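Local coordinates for nitrophorin Cim l NP (Cimex lectularius, PDB 2IMQ), which uses a bound heme to deliver nitric oxide to the victim during feeding, which widens the blood vessels, at residues K253-L263 / P273-L282. Numbering follows the deposited sequence.
Sequences KTIQPLSYNSL and PVLAKFRVTL
Strands 255-262 and 274-281 pair as an antiparallel beta hairpin, from Ile-255 opposite Val-280 to Ser-262 opposite Val-274. A classic beta bulge interrupts the ladder: Leu-258 and Ser-259 both face Lys-277. The O of Lys-277 takes a short bond from Leu-258 N (2.7 Å) and a weak one from Ser-259 N (3.4 Å).

Ile-255, Pro-257, Tyr-260, Val-274, Ala-276, Phe-278 and Val-280 share one face of the sheet. Phe-278 brings CD2 to Ile-255 CG2 (3.8 Å) and also meets Pro-257. Tyr-260 has CG anti to its backbone N (chi1 -173°), which lifts the ring off the sheet beside Val-274 and Ala-276. Its CE1 presses on Val-274 CG1 (3.4 Å), and its CD1 meets Ala-276 CB. Its hydroxyl is hydrogen-bonded to Glu-215 OE2 and Ala-245 N.

On the other face, Ser-259 OG lies against the extended Lys-277 chain, nearest CD (3.4 Å). One water links this hydroxyl to Lys-277 NZ, which also forms a salt bridge with Glu-35. Leu-258 sets CD2 over the centre of one face of the Arg-279 guanidinium, 3.7 Å above its plane. At the C-terminal carboxylate, Lys-253 NZ donates a hydrogen bond to Leu-282 O (2.9 Å).

The hairpin forms one margin of a sheet in the DNase I-like beta-sandwich. Its apolar face packs on strands 165-169 and 243-248 of the second sheet, while the other face carries more polar, partly hydrated side chains.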
loop_
_atom_site.group_PDB
_atom_site.type_symbol
_atom_site.label_atom_id
_atom_site.label_comp_id
_atom_site.label_asym_id
_atom_site.label_seq_id
_atom_site.Cartn_x
_atom_site.Cartn_y
_atom_site.Cartn_z
ATOM N N LYS A 253 -12.630 -16.501 0.373
ATOM C CA LYS A 253 -13.350 -15.516 -0.444
ATOM C C LYS A 253 -12.534 -15.139 -1.667
ATOM O O LYS A 253 -11.290 -15.141 -1.652
ATOM C CB LYS A 253 -13.641 -14.277 0.340
ATOM C CG LYS A 253 -14.396 -14.417 1.624
ATOM C CD LYS A 253 -15.741 -15.044 1.403
ATOM C CE LYS A 253 -16.586 -14.929 2.614
ATOM N NZ LYS A 253 -17.814 -15.779 2.439
ATOM N N THR A 254 -13.234 -14.890 -2.762
ATOM C CA THR A 254 -12.600 -14.476 -3.981
ATOM C C THR A 254 -12.239 -12.991 -3.937
ATOM O O THR A 254 -13.095 -12.171 -3.628
ATOM C CB THR A 254 -13.527 -14.753 -5.173
ATOM O OG1 THR A 254 -13.808 -16.145 -5.217
ATOM C CG2 THR A 254 -12.845 -14.415 -6.522
ATOM N N ILE A 255 -10.974 -12.676 -4.257
ATOM C CA ILE A 255 -10.497 -11.296 -4.430
ATOM C C ILE A 255 -9.904 -11.268 -5.819
ATOM O O ILE A 255 -8.965 -11.989 -6.106
ATOM C CB ILE A 255 -9.438 -10.904 -3.364
ATOM C CG1 ILE A 255 -10.012 -10.984 -1.959
ATOM C CG2 ILE A 255 -8.864 -9.524 -3.657
ATOM C CD1 ILE A 255 -8.996 -10.905 -0.811
ATOM N N GLN A 256 -10.500 -10.460 -6.682
ATOM C CA GLN A 256 -10.099 -10.352 -8.046
ATOM C C GLN A 256 -9.492 -8.982 -8.324
ATOM O O GLN A 256 -10.195 -7.975 -8.340
ATOM C CB GLN A 256 -11.316 -10.550 -8.960
ATOM C CG GLN A 256 -10.923 -10.439 -10.421
ATOM C CD GLN A 256 -9.816 -11.400 -10.796
ATOM O OE1 GLN A 256 -8.751 -10.976 -11.291
ATOM N NE2 GLN A 256 -10.035 -12.684 -10.540
ATOM N N PRO A 257 -8.171 -8.915 -8.577
ATOM C CA PRO A 257 -7.632 -7.669 -9.043
ATOM C C PRO A 257 -8.223 -7.299 -10.414
ATOM O O PRO A 257 -8.320 -8.126 -11.315
ATOM C CB PRO A 257 -6.125 -7.932 -9.183
ATOM C CG PRO A 257 -5.913 -9.222 -8.597
ATOM C CD PRO A 257 -7.142 -9.957 -8.427
ATOM N N LEU A 258 -8.599 -6.046 -10.558
ATOM C CA LEU A 258 -9.055 -5.476 -11.813
ATOM C C LEU A 258 -7.976 -4.768 -12.567
ATOM O O LEU A 258 -7.912 -4.847 -13.799
ATOM C CB LEU A 258 -10.227 -4.502 -11.541
ATOM C CG LEU A 258 -11.336 -5.081 -10.662
ATOM C CD1 LEU A 258 -12.365 -4.058 -10.271
ATOM C CD2 LEU A 258 -11.961 -6.314 -11.343
ATOM N N SER A 259 -7.111 -4.074 -11.829
ATOM C CA SER A 259 -5.979 -3.401 -12.418
ATOM C C SER A 259 -4.958 -3.133 -11.325
ATOM O O SER A 259 -5.289 -3.102 -10.126
ATOM C CB SER A 259 -6.384 -2.135 -13.114
ATOM O OG SER A 259 -6.846 -1.178 -12.210
ATOM N N TYR A 260 -3.732 -2.918 -11.749
ATOM C CA TYR A 260 -2.574 -2.693 -10.876
ATOM C C TYR A 260 -1.601 -1.907 -11.706
ATOM O O TYR A 260 -1.135 -2.391 -12.716
ATOM C CB TYR A 260 -2.012 -4.042 -10.456
ATOM C CG TYR A 260 -0.914 -4.058 -9.434
ATOM C CD1 TYR A 260 -0.913 -3.183 -8.318
ATOM C CD2 TYR A 260 0.112 -4.986 -9.512
ATOM C CE1 TYR A 260 0.055 -3.270 -7.343
ATOM C CE2 TYR A 260 1.074 -5.077 -8.508
ATOM C CZ TYR A 260 1.056 -4.214 -7.432
ATOM O OH TYR A 260 2.040 -4.301 -6.499
ATOM N N ASN A 261 -1.382 -0.670 -11.350
ATOM C CA ASN A 261 -0.565 0.218 -12.126
ATOM C C ASN A 261 0.155 1.227 -11.287
ATOM O O ASN A 261 -0.403 1.750 -10.333
ATOM C CB ASN A 261 -1.451 1.047 -13.089
ATOM C CG ASN A 261 -2.223 0.229 -14.094
ATOM O OD1 ASN A 261 -1.735 -0.056 -15.177
ATOM N ND2 ASN A 261 -3.455 -0.089 -13.780
ATOM N N SER A 262 1.368 1.587 -11.688
ATOM C CA SER A 262 1.997 2.780 -11.200
ATOM C C SER A 262 1.339 3.990 -11.879
ATOM O O SER A 262 0.860 3.907 -12.992
ATOM C CB SER A 262 3.480 2.786 -11.508
ATOM O OG SER A 262 3.690 2.639 -12.901
ATOM N N LEU A 263 1.363 5.086 -11.157
ATOM C CA LEU A 263 0.812 6.347 -11.652
ATOM C C LEU A 263 1.934 7.276 -11.991
ATOM O O LEU A 263 2.448 8.074 -11.199
ATOM C CB LEU A 263 -0.098 6.944 -10.618
ATOM C CG LEU A 263 -1.222 6.061 -10.132
ATOM C CD1 LEU A 263 -2.025 6.817 -9.091
ATOM C CD2 LEU A 263 -2.102 5.555 -11.256
ATOM N N PRO A 273 3.643 6.422 -7.222
ATOM C CA PRO A 273 2.544 5.758 -6.500
ATOM C C PRO A 273 2.016 4.578 -7.257
ATOM O O PRO A 273 2.066 4.552 -8.505
ATOM C CB PRO A 273 1.474 6.845 -6.337
ATOM C CG PRO A 273 1.926 7.994 -7.070
ATOM C CD PRO A 273 3.265 7.787 -7.612
ATOM N N VAL A 274 1.465 3.611 -6.528
ATOM C CA VAL A 274 0.918 2.430 -7.094
ATOM C C VAL A 274 -0.520 2.265 -6.682
ATOM O O VAL A 274 -0.826 2.251 -5.485
ATOM C CB VAL A 274 1.779 1.203 -6.733
ATOM C CG1 VAL A 274 1.126 -0.079 -7.166
ATOM C CG2 VAL A 274 3.122 1.252 -7.410
ATOM N N LEU A 275 -1.406 2.139 -7.674
ATOM C CA LEU A 275 -2.819 2.047 -7.495
ATOM C C LEU A 275 -3.333 0.665 -7.887
ATOM O O LEU A 275 -3.070 0.201 -9.017
ATOM C CB LEU A 275 -3.477 3.100 -8.402
ATOM C CG LEU A 275 -4.985 3.100 -8.500
ATOM C CD1 LEU A 275 -5.660 3.373 -7.124
ATOM C CD2 LEU A 275 -5.413 4.109 -9.487
ATOM N N ALA A 276 -4.038 0.014 -6.982
ATOM C CA ALA A 276 -4.638 -1.260 -7.264
ATOM C C ALA A 276 -6.130 -1.134 -7.093
ATOM O O ALA A 276 -6.605 -0.399 -6.236
ATOM C CB ALA A 276 -4.093 -2.392 -6.376
ATOM N N LYS A 277 -6.839 -1.887 -7.891
ATOM C CA LYS A 277 -8.289 -1.915 -7.884
ATOM C C LYS A 277 -8.681 -3.367 -7.840
ATOM O O LYS A 277 -8.179 -4.187 -8.610
ATOM C CB LYS A 277 -8.917 -1.230 -9.119
ATOM C CG LYS A 277 -8.453 0.184 -9.345
ATOM C CD LYS A 277 -9.089 0.808 -10.597
ATOM C CE LYS A 277 -8.513 2.164 -10.884
ATOM N NZ LYS A 277 -9.219 2.757 -12.077
ATOM N N PHE A 278 -9.591 -3.688 -6.922
ATOM C CA PHE A 278 -10.046 -5.074 -6.715
ATOM C C PHE A 278 -11.544 -5.137 -6.672
ATOM O O PHE A 278 -12.187 -4.190 -6.239
ATOM C CB PHE A 278 -9.558 -5.585 -5.358
ATOM C CG PHE A 278 -8.079 -5.496 -5.168
ATOM C CD1 PHE A 278 -7.520 -4.366 -4.596
ATOM C CD2 PHE A 278 -7.274 -6.575 -5.460
ATOM C CE1 PHE A 278 -6.145 -4.297 -4.383
ATOM C CE2 PHE A 278 -5.865 -6.488 -5.196
ATOM C CZ PHE A 278 -5.352 -5.328 -4.705
ATOM N N ARG A 279 -12.044 -6.310 -7.005
ATOM C CA ARG A 279 -13.436 -6.655 -6.750
ATOM C C ARG A 279 -13.443 -7.873 -5.827
ATOM O O ARG A 279 -12.805 -8.870 -6.135
ATOM C CB ARG A 279 -14.125 -6.970 -8.035
ATOM C CG ARG A 279 -15.572 -7.382 -7.946
ATOM C CD ARG A 279 -16.128 -7.725 -9.336
ATOM N NE ARG A 279 -16.019 -6.585 -10.237
ATOM C CZ ARG A 279 -15.697 -6.651 -11.524
ATOM N NH1 ARG A 279 -15.412 -7.818 -12.106
ATOM N NH2 ARG A 279 -15.640 -5.529 -12.239
ATOM N N VAL A 280 -14.087 -7.742 -4.674
ATOM C CA VAL A 280 -14.210 -8.845 -3.729
ATOM C C VAL A 280 -15.617 -9.412 -3.730
ATOM O O VAL A 280 -16.578 -8.662 -3.922
ATOM C CB VAL A 280 -13.756 -8.435 -2.302
ATOM C CG1 VAL A 280 -12.386 -7.777 -2.348
ATOM C CG2 VAL A 280 -14.714 -7.558 -1.616
ATOM N N THR A 281 -15.716 -10.729 -3.571
ATOM C CA THR A 281 -17.022 -11.432 -3.584
ATOM C C THR A 281 -17.331 -11.848 -2.171
ATOM O O THR A 281 -16.604 -12.610 -1.547
ATOM C CB THR A 281 -16.949 -12.628 -4.536
ATOM O OG1 THR A 281 -16.643 -12.148 -5.847
ATOM C CG2 THR A 281 -18.297 -13.347 -4.659
ATOM N N LEU A 282 -18.400 -11.310 -1.613
ATOM C CA LEU A 282 -18.743 -11.571 -0.213
ATOM C C LEU A 282 -19.245 -12.994 0.041
ATOM O O LEU A 282 -19.132 -13.521 1.152
ATOM C CB LEU A 282 -19.832 -10.627 0.238
ATOM C CG LEU A 282 -19.411 -9.188 0.518
ATOM C CD1 LEU A 282 -18.815 -8.538 -0.673
ATOM C CD2 LEU A 282 -20.587 -8.329 1.045
ATOM O OXT LEU A 282 -19.772 -13.634 -0.866
HETATM O O HOH W 1 -16.040 -15.160 -2.444
HETATM O O HOH W 2 -4.859 0.480 -11.208
HETATM O O HOH W 3 -7.985 0.802 -13.966
#